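Local coordinates for putative fimbrial associated sortase-like protein (Corynebacterium diphtheriae, PDB 6BWE), which probably acts as a class C sortase, a cysteine transpeptidase that joins pilin subunits covalently during assembly of the bacterial pilus, at residues Y159-I164 with V201-V206; E74-A79 with I92-D97; V166-D171 with N195-L200; I81-I86 with T134-L139. The protein carries 2 engineered substitutions. All coordinates share one frame; numbering follows the deposited sequence.

Interaction 1 (Y159-I164 with V201-V206); sequences YEVDAI and VRAHRV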
loop_
_atom_site.group_PDB
_atom_site.type_symbol
_atom_site.label_atom_id
_atom_site.label_comp_id
_atom_site.label_asym_id
_atom_site.label_seq_id
_atom_site.Cartn_x
_atom_site.Cartn_y
_atom_site.Cartn_z
ATOM N N TYR A 159 6.431 -21.740 7.012
ATOM C CA TYR A 159 5.068 -21.540 6.551
ATOM C C TYR A 159 4.554 -22.859 6.018
ATOM O O TYR A 159 5.350 -23.714 5.606
ATOM C CB TYR A 159 5.043 -20.471 5.454
ATOM C CG TYR A 159 5.315 -19.102 6.023
ATOM C CD1 TYR A 159 4.261 -18.251 6.342
ATOM C CD2 TYR A 159 6.626 -18.673 6.287
ATOM C CE1 TYR A 159 4.489 -17.009 6.925
ATOM C CE2 TYR A 159 6.869 -17.427 6.881
ATOM C CZ TYR A 159 5.797 -16.605 7.187
ATOM O OH TYR A 159 5.972 -15.387 7.782
ATOM N N GLU A 160 3.232 -23.011 6.000
ATOM C CA GLU A 160 2.605 -24.207 5.466
ATOM C C GLU A 160 1.529 -23.829 4.442
ATOM O O GLU A 160 0.681 -22.998 4.727
ATOM C CB GLU A 160 2.035 -25.009 6.650
ATOM C CG GLU A 160 0.988 -26.023 6.297
ATOM C CD GLU A 160 0.497 -26.811 7.510
ATOM O OE1 GLU A 160 1.286 -27.039 8.470
ATOM O OE2 GLU A 160 -0.681 -27.201 7.482
ATOM N N VAL A 161 1.541 -24.478 3.279
ATOM C CA VAL A 161 0.658 -24.116 2.174
ATOM C C VAL A 161 -0.789 -24.416 2.514
ATOM O O VAL A 161 -1.085 -25.503 3.005
ATOM C CB VAL A 161 1.020 -24.855 0.858
ATOM C CG1 VAL A 161 0.030 -24.524 -0.260
ATOM C CG2 VAL A 161 2.439 -24.483 0.425
ATOM N N ASP A 162 -1.664 -23.442 2.268
ATOM C CA ASP A 162 -3.102 -23.594 2.562
ATOM C C ASP A 162 -4.035 -23.223 1.404
ATOM O O ASP A 162 -5.238 -23.414 1.521
ATOM C CB ASP A 162 -3.505 -22.819 3.833
ATOM C CG ASP A 162 -3.228 -21.322 3.729
ATOM O OD1 ASP A 162 -3.685 -20.679 2.783
ATOM O OD2 ASP A 162 -2.545 -20.784 4.611
ATOM N N ALA A 163 -3.502 -22.716 0.295
ATOM C CA ALA A 163 -4.324 -22.353 -0.859
ATOM C C ALA A 163 -3.471 -22.254 -2.123
ATOM O O ALA A 163 -2.312 -21.804 -2.110
ATOM C CB ALA A 163 -5.094 -21.060 -0.625
ATOM N N ILE A 164 -4.066 -22.729 -3.206
ATOM C CA ILE A 164 -3.441 -22.826 -4.510
ATOM C C ILE A 164 -4.488 -22.343 -5.506
ATOM O O ILE A 164 -5.519 -22.978 -5.642
ATOM C CB ILE A 164 -3.001 -24.259 -4.820
ATOM C CG1 ILE A 164 -1.904 -24.703 -3.858
ATOM C CG2 ILE A 164 -2.484 -24.362 -6.258
ATOM C CD1 ILE A 164 -1.549 -26.175 -3.948
ATOM N N VAL A 201 0.318 -19.360 -4.614
ATOM C CA VAL A 201 0.434 -20.397 -3.632
ATOM C C VAL A 201 0.551 -19.666 -2.292
ATOM O O VAL A 201 1.560 -18.977 -2.048
ATOM C CB VAL A 201 1.671 -21.291 -3.872
ATOM C CG1 VAL A 201 1.894 -22.254 -2.699
ATOM C CG2 VAL A 201 1.506 -22.130 -5.123
ATOM N N ARG A 202 -0.488 -19.784 -1.467
ATOM C CA ARG A 202 -0.572 -19.080 -0.205
ATOM C C ARG A 202 -0.242 -20.023 0.943
ATOM O O ARG A 202 -0.618 -21.231 0.923
ATOM C CB ARG A 202 -1.981 -18.503 -0.029
ATOM C CG ARG A 202 -2.098 -17.464 1.074
ATOM C CD ARG A 202 -3.521 -16.957 1.266
ATOM N NE ARG A 202 -4.358 -18.023 1.859
ATOM C CZ ARG A 202 -5.688 -18.089 1.798
ATOM N NH1 ARG A 202 -6.413 -17.145 1.202
ATOM N NH2 ARG A 202 -6.308 -19.132 2.355
ATOM N N ALA A 203 0.413 -19.484 1.956
ATOM C CA ALA A 203 0.836 -20.269 3.108
ATOM C C ALA A 203 0.759 -19.455 4.377
ATOM O O ALA A 203 0.856 -18.226 4.296
ATOM C CB ALA A 203 2.252 -20.766 2.878
ATOM N N HIS A 204 0.595 -20.122 5.537
ATOM C CA HIS A 204 0.467 -19.436 6.808
ATOM C C HIS A 204 1.591 -19.872 7.729
ATOM O O HIS A 204 2.104 -20.970 7.612
ATOM C CB HIS A 204 -0.924 -19.680 7.463
ATOM C CG HIS A 204 -1.200 -21.119 7.774
ATOM N ND1 HIS A 204 -1.774 -21.982 6.859
ATOM C CD2 HIS A 204 -0.917 -21.863 8.869
ATOM C CE1 HIS A 204 -1.839 -23.196 7.388
ATOM N NE2 HIS A 204 -1.322 -23.150 8.604
ATOM N N ARG A 205 1.958 -18.998 8.660
ATOM C CA ARG A 205 3.048 -19.251 9.579
ATOM C C ARG A 205 2.707 -20.417 10.514
ATOM O O ARG A 205 1.581 -20.535 10.966
ATOM C CB ARG A 205 3.302 -18.006 10.399
ATOM C CG ARG A 205 4.525 -18.059 11.302
ATOM C CD ARG A 205 5.821 -17.773 10.556
ATOM N NE ARG A 205 6.889 -17.667 11.539
ATOM C CZ ARG A 205 7.170 -16.584 12.274
ATOM N NH1 ARG A 205 6.535 -15.432 12.124
ATOM N NH2 ARG A 205 8.154 -16.661 13.149
ATOM N N VAL A 206 3.685 -21.263 10.790
ATOM C CA VAL A 206 3.513 -22.364 11.729
ATOM C C VAL A 206 4.747 -22.434 12.592
ATOM O O VAL A 206 5.793 -21.867 12.247
ATOM C CB VAL A 206 3.280 -23.731 11.016
ATOM C CG1 VAL A 206 1.966 -23.722 10.265
ATOM C CG2 VAL A 206 4.434 -24.113 10.090
#
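D162 is held between R202 and H204, with each carboxylate oxygen given to a different residue. R202 grips OD1 side-on: its NE sits 2.9 Å from D162 OD1, on the syn lone pair, while NH2 reaches the same oxygen from above the carboxylate plane at 3.1 Å, together making a salt bridge. D162 OD2 offers its anti lone pair to H204 ND1 at 2.7 Å, with imidazole and carboxylate planes only 10° apart. H204 attains this pose with CG between its own N and carbonyl carbon (chi1 61°), which swings the ring back to the aspartate. With both oxygens engaged, rotation of the carboxylate is restricted. A163 CB covers part of one face of the R202 guanidinium. The grouping goes with an irregularity of the backbone: strands 155-167 and 198-206, antiparallel neighbours in the sortase beta-barrel, are interrupted by a classic beta bulge. D162 and A163 both face R202, whose O accepts D162 N at 2.8 Å and A163 N only weakly at 3.3 Å. On the other side of the sheet the contact is mostly apolar, with Y159 CB against A203 CB and V161 CG1 3.8 Å from V201 CG1. There R205 CD lies over one face of the Y159 ring in a CH-pi contact, 4.0 Å from its centroid. Farther out, D182 takes the polar ends of both residues, bonding Y159 OH and forming a salt bridge with R205 NH1.

Interaction 2 (E74-A79 with I92-D97); sequences ERPVIA and IYHGTD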
loop_
_atom_site.group_PDB
_atom_site.type_symbol
_atom_site.label_atom_id
_atom_site.label_comp_id
_atom_site.label_asym_id
_atom_site.label_seq_id
_atom_site.Cartn_x
_atom_site.Cartn_y
_atom_site.Cartn_z
ATOM N N GLU A 74 24.226 -3.006 -3.377
ATOM C CA GLU A 74 23.334 -2.592 -4.461
ATOM C C GLU A 74 22.234 -3.622 -4.786
ATOM O O GLU A 74 21.100 -3.237 -5.076
ATOM C CB GLU A 74 24.148 -2.291 -5.721
ATOM C CG GLU A 74 25.197 -1.184 -5.556
ATOM C CD GLU A 74 24.608 0.204 -5.371
ATOM O OE1 GLU A 74 23.598 0.530 -6.035
ATOM O OE2 GLU A 74 25.171 1.002 -4.578
ATOM N N ARG A 75 22.572 -4.907 -4.773
ATOM C CA ARG A 75 21.582 -6.006 -5.016
ATOM C C ARG A 75 21.726 -7.090 -3.965
ATOM O O ARG A 75 22.040 -8.257 -4.277
ATOM C CB ARG A 75 21.729 -6.628 -6.410
ATOM C CG ARG A 75 21.493 -5.661 -7.550
ATOM C CD ARG A 75 20.011 -5.367 -7.680
ATOM N NE ARG A 75 19.779 -4.298 -8.638
ATOM C CZ ARG A 75 18.583 -3.964 -9.131
ATOM N NH1 ARG A 75 17.472 -4.614 -8.763
ATOM N NH2 ARG A 75 18.499 -2.973 -10.006
ATOM N N PRO A 76 21.433 -6.741 -2.717
ATOM C CA PRO A 76 21.565 -7.757 -1.683
ATOM C C PRO A 76 20.527 -8.851 -1.772
ATOM O O PRO A 76 19.380 -8.613 -2.158
ATOM C CB PRO A 76 21.346 -6.976 -0.406
ATOM C CG PRO A 76 20.423 -5.888 -0.816
ATOM C CD PRO A 76 20.936 -5.467 -2.152
ATOM N N VAL A 77 20.938 -10.046 -1.380
ATOM C CA VAL A 77 19.973 -11.119 -1.117
ATOM C C VAL A 77 19.292 -10.758 0.203
ATOM O O VAL A 77 19.951 -10.733 1.264
ATOM C CB VAL A 77 20.673 -12.478 -0.979
ATOM C CG1 VAL A 77 19.648 -13.538 -0.563
ATOM C CG2 VAL A 77 21.333 -12.876 -2.302
ATOM N N ILE A 78 17.991 -10.478 0.158
ATOM C CA ILE A 78 17.286 -10.039 1.366
ATOM C C ILE A 78 16.826 -11.226 2.227
ATOM O O ILE A 78 16.650 -11.076 3.414
ATOM C CB ILE A 78 16.130 -9.054 1.098
ATOM C CG1 ILE A 78 15.041 -9.615 0.187
ATOM C CG2 ILE A 78 16.681 -7.796 0.471
ATOM C CD1 ILE A 78 13.766 -8.788 0.170
ATOM N N ALA A 79 16.612 -12.372 1.601
ATOM C CA ALA A 79 16.211 -13.599 2.259
ATOM C C ALA A 79 16.374 -14.743 1.286
ATOM O O ALA A 79 16.595 -14.539 0.101
ATOM C CB ALA A 79 14.756 -13.523 2.736
ATOM N N ILE A 92 16.024 -14.333 -2.595
ATOM C CA ILE A 92 15.021 -13.307 -2.798
ATOM C C ILE A 92 15.746 -11.940 -2.766
ATOM O O ILE A 92 16.552 -11.705 -1.883
ATOM C CB ILE A 92 13.932 -13.364 -1.726
ATOM C CG1 ILE A 92 13.248 -14.760 -1.693
ATOM C CG2 ILE A 92 12.904 -12.266 -2.011
ATOM C CD1 ILE A 92 12.504 -15.068 -0.386
ATOM N N TYR A 93 15.384 -11.054 -3.693
ATOM C CA TYR A 93 15.914 -9.712 -3.805
ATOM C C TYR A 93 14.816 -8.691 -3.655
ATOM O O TYR A 93 13.639 -9.018 -3.793
ATOM C CB TYR A 93 16.550 -9.532 -5.174
ATOM C CG TYR A 93 17.697 -10.484 -5.438
ATOM C CD1 TYR A 93 18.975 -10.158 -5.067
ATOM C CD2 TYR A 93 17.473 -11.722 -6.037
ATOM C CE1 TYR A 93 20.036 -11.023 -5.311
ATOM C CE2 TYR A 93 18.538 -12.601 -6.291
ATOM C CZ TYR A 93 19.804 -12.247 -5.914
ATOM O OH TYR A 93 20.857 -13.118 -6.116
ATOM N N HIS A 94 15.193 -7.444 -3.359
ATOM C CA HIS A 94 14.232 -6.354 -3.443
ATOM C C HIS A 94 13.681 -6.213 -4.867
ATOM O O HIS A 94 14.422 -6.271 -5.832
ATOM C CB HIS A 94 14.857 -5.000 -3.148
ATOM C CG HIS A 94 15.322 -4.805 -1.752
ATOM N ND1 HIS A 94 16.656 -4.798 -1.434
ATOM C CD2 HIS A 94 14.667 -4.449 -0.628
ATOM C CE1 HIS A 94 16.793 -4.515 -0.155
ATOM N NE2 HIS A 94 15.603 -4.328 0.366
ATOM N N GLY A 95 12.386 -5.968 -4.982
ATOM C CA GLY A 95 11.785 -5.579 -6.240
ATOM C C GLY A 95 11.597 -6.693 -7.230
ATOM O O GLY A 95 11.920 -7.885 -6.972
ATOM N N THR A 96 11.135 -6.289 -8.410
ATOM C CA THR A 96 10.766 -7.231 -9.476
ATOM C C THR A 96 11.283 -6.708 -10.813
ATOM O O THR A 96 10.617 -6.865 -11.824
ATOM C CB THR A 96 9.217 -7.459 -9.520
ATOM O OG1 THR A 96 8.547 -6.195 -9.591
ATOM C CG2 THR A 96 8.786 -8.170 -8.307
ATOM N N ASP A 97 12.497 -6.161 -10.827
ATOM C CA ASP A 97 13.158 -5.819 -12.091
ATOM C C ASP A 97 13.336 -7.073 -12.974
ATOM O O ASP A 97 13.520 -8.202 -12.504
ATOM C CB ASP A 97 14.549 -5.210 -11.895
ATOM C CG ASP A 97 14.526 -3.857 -11.199
ATOM O OD1 ASP A 97 13.492 -3.155 -11.209
ATOM O OD2 ASP A 97 15.587 -3.493 -10.648
HETATM O O HOH W 1 17.216 -5.984 -6.046
HETATM O O HOH W 2 18.085 -6.661 -3.419
#
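Set between its own N and carbonyl carbon (chi1 59°), CG1 of I78 lies 3.3 Å from I92 O, and the same torsion lays I78 CG2 on one face of the H94 imidazole. That methyl stands 3.5 Å from the centroid of the H94 ring, a CH-pi contact, while P76 CG touches the ring at its edge. R75 reaches the other segment by a bend at chi2 (-74°), which carries its guanidinium across to D97. There NH1 and NH2 of R75 approach end-on and share D97 OD2, at 2.9 and 3.0 Å, in a salt bridge whose two planes stand 67° apart; K56 forms a second salt bridge with D97 OD1. All this hangs on the open end of the beta hairpin formed by strands 77-83 and 88-94, where a classic beta bulge places I78 and A79 both opposite I92. I78 N donates to I92 O at 2.8 Å, and I92 N to A79 O at the same length. Beyond the bulge the two backbones part, and water bridges them. One water donates a hydrogen bond to P76 O and accepts one from H94 N at 3.0 Å, and also bonds H94 ND1; a second accepts from R75 NH1 and donates to H94 O. V77 CG2 packs 3.8 Å from Y93 CE1, and the edge of the Y93 ring faces R75 O. Y64 meets the H94 ring edge-to-face.

Interaction 3 (V166-D171 with N195-L200); sequences VVLPED and NSHRLL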
loop_
_atom_site.group_PDB
_atom_site.type_symbol
_atom_site.label_atom_id
_atom_site.label_comp_id
_atom_site.label_asym_id
_atom_site.label_seq_id
_atom_site.Cartn_x
_atom_site.Cartn_y
_atom_site.Cartn_z
ATOM N N VAL A 166 -5.186 -20.412 -9.488
ATOM C CA VAL A 166 -4.755 -19.888 -10.776
ATOM C C VAL A 166 -5.734 -18.772 -11.139
ATOM O O VAL A 166 -6.949 -19.013 -11.188
ATOM C CB VAL A 166 -4.740 -20.973 -11.851
ATOM C CG1 VAL A 166 -4.494 -20.376 -13.229
ATOM C CG2 VAL A 166 -3.690 -22.036 -11.504
ATOM N N VAL A 167 -5.214 -17.565 -11.363
ATOM C CA VAL A 167 -6.041 -16.386 -11.590
ATOM C C VAL A 167 -5.547 -15.582 -12.786
ATOM O O VAL A 167 -4.394 -15.740 -13.224
ATOM C CB VAL A 167 -6.104 -15.479 -10.327
ATOM C CG1 VAL A 167 -6.739 -16.222 -9.161
ATOM C CG2 VAL A 167 -4.736 -14.915 -9.961
ATOM N N LEU A 168 -6.407 -14.697 -13.297
ATOM C CA LEU A 168 -5.970 -13.723 -14.293
ATOM C C LEU A 168 -5.042 -12.725 -13.644
ATOM O O LEU A 168 -5.169 -12.475 -12.455
ATOM C CB LEU A 168 -7.160 -13.013 -14.959
ATOM C CG LEU A 168 -8.037 -13.919 -15.823
ATOM C CD1 LEU A 168 -9.273 -13.167 -16.313
ATOM C CD2 LEU A 168 -7.255 -14.462 -17.015
ATOM N N PRO A 169 -4.107 -12.133 -14.413
ATOM C CA PRO A 169 -3.072 -11.299 -13.808
ATOM C C PRO A 169 -3.595 -10.064 -13.083
ATOM O O PRO A 169 -2.967 -9.612 -12.127
ATOM C CB PRO A 169 -2.181 -10.919 -14.996
ATOM C CG PRO A 169 -2.434 -11.986 -15.995
ATOM C CD PRO A 169 -3.907 -12.225 -15.870
ATOM N N GLU A 170 -4.741 -9.551 -13.497
ATOM C CA GLU A 170 -5.381 -8.432 -12.783
ATOM C C GLU A 170 -6.190 -8.837 -11.547
ATOM O O GLU A 170 -6.538 -7.976 -10.749
ATOM C CB GLU A 170 -6.274 -7.582 -13.710
ATOM C CG GLU A 170 -7.281 -8.341 -14.572
ATOM C CD GLU A 170 -6.685 -8.837 -15.884
ATOM O OE1 GLU A 170 -7.079 -9.937 -16.331
ATOM O OE2 GLU A 170 -5.798 -8.143 -16.445
ATOM N N ASP A 171 -6.493 -10.126 -11.392
ATOM C CA ASP A 171 -7.255 -10.615 -10.245
ATOM C C ASP A 171 -6.324 -10.821 -9.032
ATOM O O ASP A 171 -5.816 -11.923 -8.826
ATOM C CB ASP A 171 -7.992 -11.910 -10.627
ATOM C CG ASP A 171 -8.853 -12.477 -9.494
ATOM O OD1 ASP A 171 -9.054 -11.783 -8.477
ATOM O OD2 ASP A 171 -9.340 -13.635 -9.616
ATOM N N ASN A 195 -3.368 -17.699 -22.966
ATOM C CA ASN A 195 -3.463 -16.400 -22.273
ATOM C C ASN A 195 -2.729 -16.402 -20.906
ATOM O O ASN A 195 -2.657 -17.423 -20.209
ATOM C CB ASN A 195 -4.922 -15.995 -22.073
ATOM C CG ASN A 195 -5.667 -15.827 -23.391
ATOM O OD1 ASN A 195 -6.740 -16.398 -23.571
ATOM N ND2 ASN A 195 -5.094 -15.058 -24.318
ATOM N N SER A 196 -2.226 -15.224 -20.543
ATOM C CA SER A 196 -1.490 -14.998 -19.316
ATOM C C SER A 196 -2.354 -15.248 -18.069
ATOM O O SER A 196 -3.484 -14.779 -17.962
ATOM C CB SER A 196 -0.914 -13.579 -19.340
ATOM O OG SER A 196 0.072 -13.415 -18.342
ATOM N N HIS A 197 -1.837 -16.058 -17.151
ATOM C CA HIS A 197 -2.439 -16.266 -15.831
ATOM C C HIS A 197 -1.332 -16.226 -14.777
ATOM O O HIS A 197 -0.127 -16.237 -15.103
ATOM C CB HIS A 197 -3.167 -17.613 -15.758
ATOM C CG HIS A 197 -4.433 -17.670 -16.555
ATOM N ND1 HIS A 197 -4.445 -17.765 -17.930
ATOM C CD2 HIS A 197 -5.729 -17.676 -16.166
ATOM C CE1 HIS A 197 -5.697 -17.803 -18.356
ATOM N NE2 HIS A 197 -6.495 -17.751 -17.305
ATOM N N ARG A 198 -1.745 -16.202 -13.521
ATOM C CA ARG A 198 -0.834 -16.303 -12.391
ATOM C C ARG A 198 -1.230 -17.464 -11.506
ATOM O O ARG A 198 -2.418 -17.670 -11.226
ATOM C CB ARG A 198 -0.817 -15.007 -11.560
ATOM C CG ARG A 198 -0.307 -13.795 -12.317
ATOM C CD ARG A 198 1.168 -13.945 -12.678
ATOM N NE ARG A 198 1.666 -12.823 -13.468
ATOM C CZ ARG A 198 1.704 -12.755 -14.804
ATOM N NH1 ARG A 198 1.260 -13.747 -15.591
ATOM N NH2 ARG A 198 2.189 -11.660 -15.373
ATOM N N LEU A 199 -0.228 -18.231 -11.087
ATOM C CA LEU A 199 -0.361 -19.213 -10.021
ATOM C C LEU A 199 0.017 -18.563 -8.691
ATOM O O LEU A 199 1.118 -17.987 -8.591
ATOM C CB LEU A 199 0.507 -20.421 -10.308
ATOM C CG LEU A 199 0.624 -21.454 -9.189
ATOM C CD1 LEU A 199 -0.710 -22.153 -8.959
ATOM C CD2 LEU A 199 1.730 -22.439 -9.525
ATOM N N LEU A 200 -0.886 -18.645 -7.702
ATOM C CA LEU A 200 -0.707 -18.061 -6.364
ATOM C C LEU A 200 -0.770 -19.203 -5.376
ATOM O O LEU A 200 -1.799 -19.911 -5.289
ATOM C CB LEU A 200 -1.807 -17.036 -6.001
ATOM C CG LEU A 200 -1.696 -15.588 -6.501
ATOM C CD1 LEU A 200 -1.502 -15.511 -7.999
ATOM C CD2 LEU A 200 -2.921 -14.776 -6.100
#
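The antiparallel ladder between strands 155-167 and 198-206 of the sortase beta-barrel finishes with V167 and R198, a hydrogen-bonded pair close to the active site. V167 N binds R198 O at 2.8 Å and R198 N returns to V167 O at 2.7 Å, both nearly straight. V167 CG2 rests 3.8 Å from L200 CD1 on the R198 side of the sheet; on the reverse side V166 packs against L199 and the CB of H197. Past the last pair residues L168 to D171 form a type I turn, and its first two side chains, L168 and P169, still lie against the partner segment. L168 lies alongside H197 and puts CD2 over one face of the imidazole, 3.4 Å from H197 NE2. That ring is steadied at its edge by its own segment, where H197 ND1 donates to N195 O at 2.9 Å. P169 CD sits 3.3 Å from S196 O, and P169 CB and CG lie over one face of the R198 guanidinium. A bend at chi2 (-66°) folds R198 back, so that NH1 donates to S196 OG and, at 2.9 Å, to H197 O. Its side chain is about 7 Å from that of H127, the predicted proton donor/acceptor, consistent with the arginine that sortases carry beside the active-site cysteine and histidine. Two bonds on NH1 and a proline against one face together restrict how the guanidinium can turn.

Interaction 4 (I81-I86 with T134-L139); sequences ISIPTI and TLFDNL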
loop_
_atom_site.group_PDB
_atom_site.type_symbol
_atom_site.label_atom_id
_atom_site.label_comp_id
_atom_site.label_asym_id
_atom_site.label_seq_id
_atom_site.Cartn_x
_atom_site.Cartn_y
_atom_site.Cartn_z
ATOM N N ILE A 81 14.651 -18.775 0.316
ATOM C CA ILE A 81 13.499 -19.615 0.482
ATOM C C ILE A 81 13.888 -21.034 0.144
ATOM O O ILE A 81 14.648 -21.251 -0.776
ATOM C CB ILE A 81 12.306 -19.095 -0.342
ATOM C CG1 ILE A 81 11.030 -19.857 -0.016
ATOM C CG2 ILE A 81 12.551 -19.186 -1.832
ATOM C CD1 ILE A 81 9.763 -19.095 -0.384
ATOM N N SER A 82 13.375 -21.974 0.932
ATOM C CA SER A 82 13.482 -23.406 0.664
ATOM C C SER A 82 12.091 -24.024 0.588
ATOM O O SER A 82 11.279 -23.800 1.470
ATOM C CB SER A 82 14.260 -24.088 1.781
ATOM O OG SER A 82 14.332 -25.472 1.547
ATOM N N ILE A 83 11.842 -24.803 -0.472
ATOM C CA ILE A 83 10.592 -25.498 -0.720
ATOM C C ILE A 83 10.994 -26.952 -1.038
ATOM O O ILE A 83 11.114 -27.327 -2.196
ATOM C CB ILE A 83 9.750 -24.882 -1.851
ATOM C CG1 ILE A 83 9.585 -23.353 -1.656
ATOM C CG2 ILE A 83 8.376 -25.506 -1.838
ATOM C CD1 ILE A 83 9.033 -22.644 -2.870
ATOM N N PRO A 84 11.261 -27.752 0.001
ATOM C CA PRO A 84 11.862 -29.067 -0.255
ATOM C C PRO A 84 11.036 -30.007 -1.105
ATOM O O PRO A 84 11.630 -30.820 -1.863
ATOM C CB PRO A 84 12.054 -29.680 1.144
ATOM C CG PRO A 84 11.434 -28.746 2.089
ATOM C CD PRO A 84 11.277 -27.412 1.423
ATOM N N THR A 85 9.712 -29.902 -1.070
ATOM C CA THR A 85 8.925 -30.822 -1.896
ATOM C C THR A 85 9.135 -30.667 -3.400
ATOM O O THR A 85 8.789 -31.571 -4.169
ATOM C CB THR A 85 7.420 -30.776 -1.582
ATOM O OG1 THR A 85 6.903 -29.440 -1.737
ATOM C CG2 THR A 85 7.179 -31.287 -0.181
ATOM N N ILE A 86 9.644 -29.511 -3.842
ATOM C CA ILE A 86 10.022 -29.325 -5.238
ATOM C C ILE A 86 11.524 -29.051 -5.362
ATOM O O ILE A 86 11.980 -28.609 -6.410
ATOM C CB ILE A 86 9.203 -28.205 -5.934
ATOM C CG1 ILE A 86 9.389 -26.875 -5.194
ATOM C CG2 ILE A 86 7.733 -28.577 -6.003
ATOM C CD1 ILE A 86 8.894 -25.681 -5.963
ATOM N N THR A 134 15.771 -22.921 -13.546
ATOM C CA THR A 134 14.536 -23.601 -13.126
ATOM C C THR A 134 13.590 -22.606 -12.426
ATOM O O THR A 134 12.398 -22.494 -12.787
ATOM C CB THR A 134 14.850 -24.832 -12.247
ATOM O OG1 THR A 134 15.482 -25.814 -13.073
ATOM C CG2 THR A 134 13.582 -25.469 -11.637
ATOM N N LEU A 135 14.145 -21.874 -11.469
ATOM C CA LEU A 135 13.394 -20.842 -10.750
ATOM C C LEU A 135 12.068 -21.395 -10.168
ATOM O O LEU A 135 12.120 -22.327 -9.356
ATOM C CB LEU A 135 13.250 -19.547 -11.592
ATOM C CG LEU A 135 14.586 -18.872 -11.881
ATOM C CD1 LEU A 135 14.433 -17.875 -13.014
ATOM C CD2 LEU A 135 15.150 -18.183 -10.625
ATOM N N PHE A 136 10.916 -20.867 -10.564
ATOM C CA PHE A 136 9.635 -21.362 -10.067
ATOM C C PHE A 136 8.942 -22.296 -11.084
ATOM O O PHE A 136 7.714 -22.481 -11.021
ATOM C CB PHE A 136 8.722 -20.173 -9.679
ATOM C CG PHE A 136 8.798 -19.713 -8.241
ATOM C CD1 PHE A 136 9.519 -20.367 -7.256
ATOM C CD2 PHE A 136 8.071 -18.596 -7.866
ATOM C CE1 PHE A 136 9.502 -19.935 -5.947
ATOM C CE2 PHE A 136 8.067 -18.168 -6.531
ATOM C CZ PHE A 136 8.775 -18.848 -5.583
ATOM N N ASP A 137 9.710 -22.918 -11.992
ATOM C CA ASP A 137 9.148 -23.846 -12.999
ATOM C C ASP A 137 8.182 -24.863 -12.364
ATOM O O ASP A 137 7.196 -25.231 -12.975
ATOM C CB ASP A 137 10.233 -24.709 -13.639
ATOM C CG ASP A 137 11.000 -24.036 -14.734
ATOM O OD1 ASP A 137 10.708 -22.888 -15.117
ATOM O OD2 ASP A 137 11.981 -24.710 -15.191
ATOM N N ASN A 138 8.522 -25.335 -11.167
ATOM C CA ASN A 138 7.780 -26.417 -10.525
ATOM C C ASN A 138 6.936 -25.978 -9.336
ATOM O O ASN A 138 6.485 -26.832 -8.567
ATOM C CB ASN A 138 8.748 -27.526 -10.151
ATOM C CG ASN A 138 9.529 -28.012 -11.345
ATOM O OD1 ASN A 138 8.959 -28.310 -12.400
ATOM N ND2 ASN A 138 10.844 -28.084 -11.196
ATOM N N LEU A 139 6.648 -24.665 -9.216
ATOM C CA LEU A 139 5.757 -24.186 -8.145
ATOM C C LEU A 139 4.371 -24.834 -8.252
ATOM O O LEU A 139 3.711 -25.082 -7.249
ATOM C CB LEU A 139 5.615 -22.649 -8.181
ATOM C CG LEU A 139 4.861 -22.039 -7.021
ATOM C CD1 LEU A 139 5.631 -22.258 -5.715
ATOM C CD2 LEU A 139 4.640 -20.556 -7.269
HETATM O O HOH W 3 12.067 -26.977 -8.542
#
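The F136 ring receives I83 CD1 obliquely, its CE1 standing 4.1 Å from that methyl, and the two side chains cross at about a right angle. L105, L186 and T188 also touch F136, so the phenyl group lies against strands 105-107 and 183-187 of the sortase barrel and the loop residue T188. F136 belongs to two overlapping turns, type II' from T134 to D137 and type I from F136 to L139, which pack against I83 at the end of strand 77-83 and I86 just past the short 3-10 segment. F136 is also hydrogen-bonded through its backbone to H127, the predicted proton donor/acceptor, so this loop adjoins the active site. L186 touches I83, F136 and L139 alike. At the other end of the contact, with CG1 between its backbone N and carbonyl carbon (chi1 59°), I86 turns CG2 and CD1 to the N138 carbonyl, where they rest 3.3 and 3.7 Å from N138 O. Each segment is tied within itself, I86 N to I83 O at 3.1 Å and L139 N to F136 O at 3.0 Å. Between the segments, a water accepts from N138 ND2 at 3.1 Å and donates to I86 O at 2.7 Å.

From the N terminus, interaction 2 comes first, closing the short hairpin of strands 77-83 and 88-94. Interaction 4 starts farther along the first of these strands and reaches the loop after strand 123-125; its segments alternate with those of interaction 2, so the two cross, and I81 packs on I92 where they meet. Interaction 1 opens after both are complete, pairing strands 155-167 and 198-206. Interaction 3 continues the same strand pair toward its other end and falls wholly within the chain between the segments of interaction 1; I164 and L199 touch at the junction. L139 of interaction 4 packs on V201 and L199, tying the loop to this strand pair.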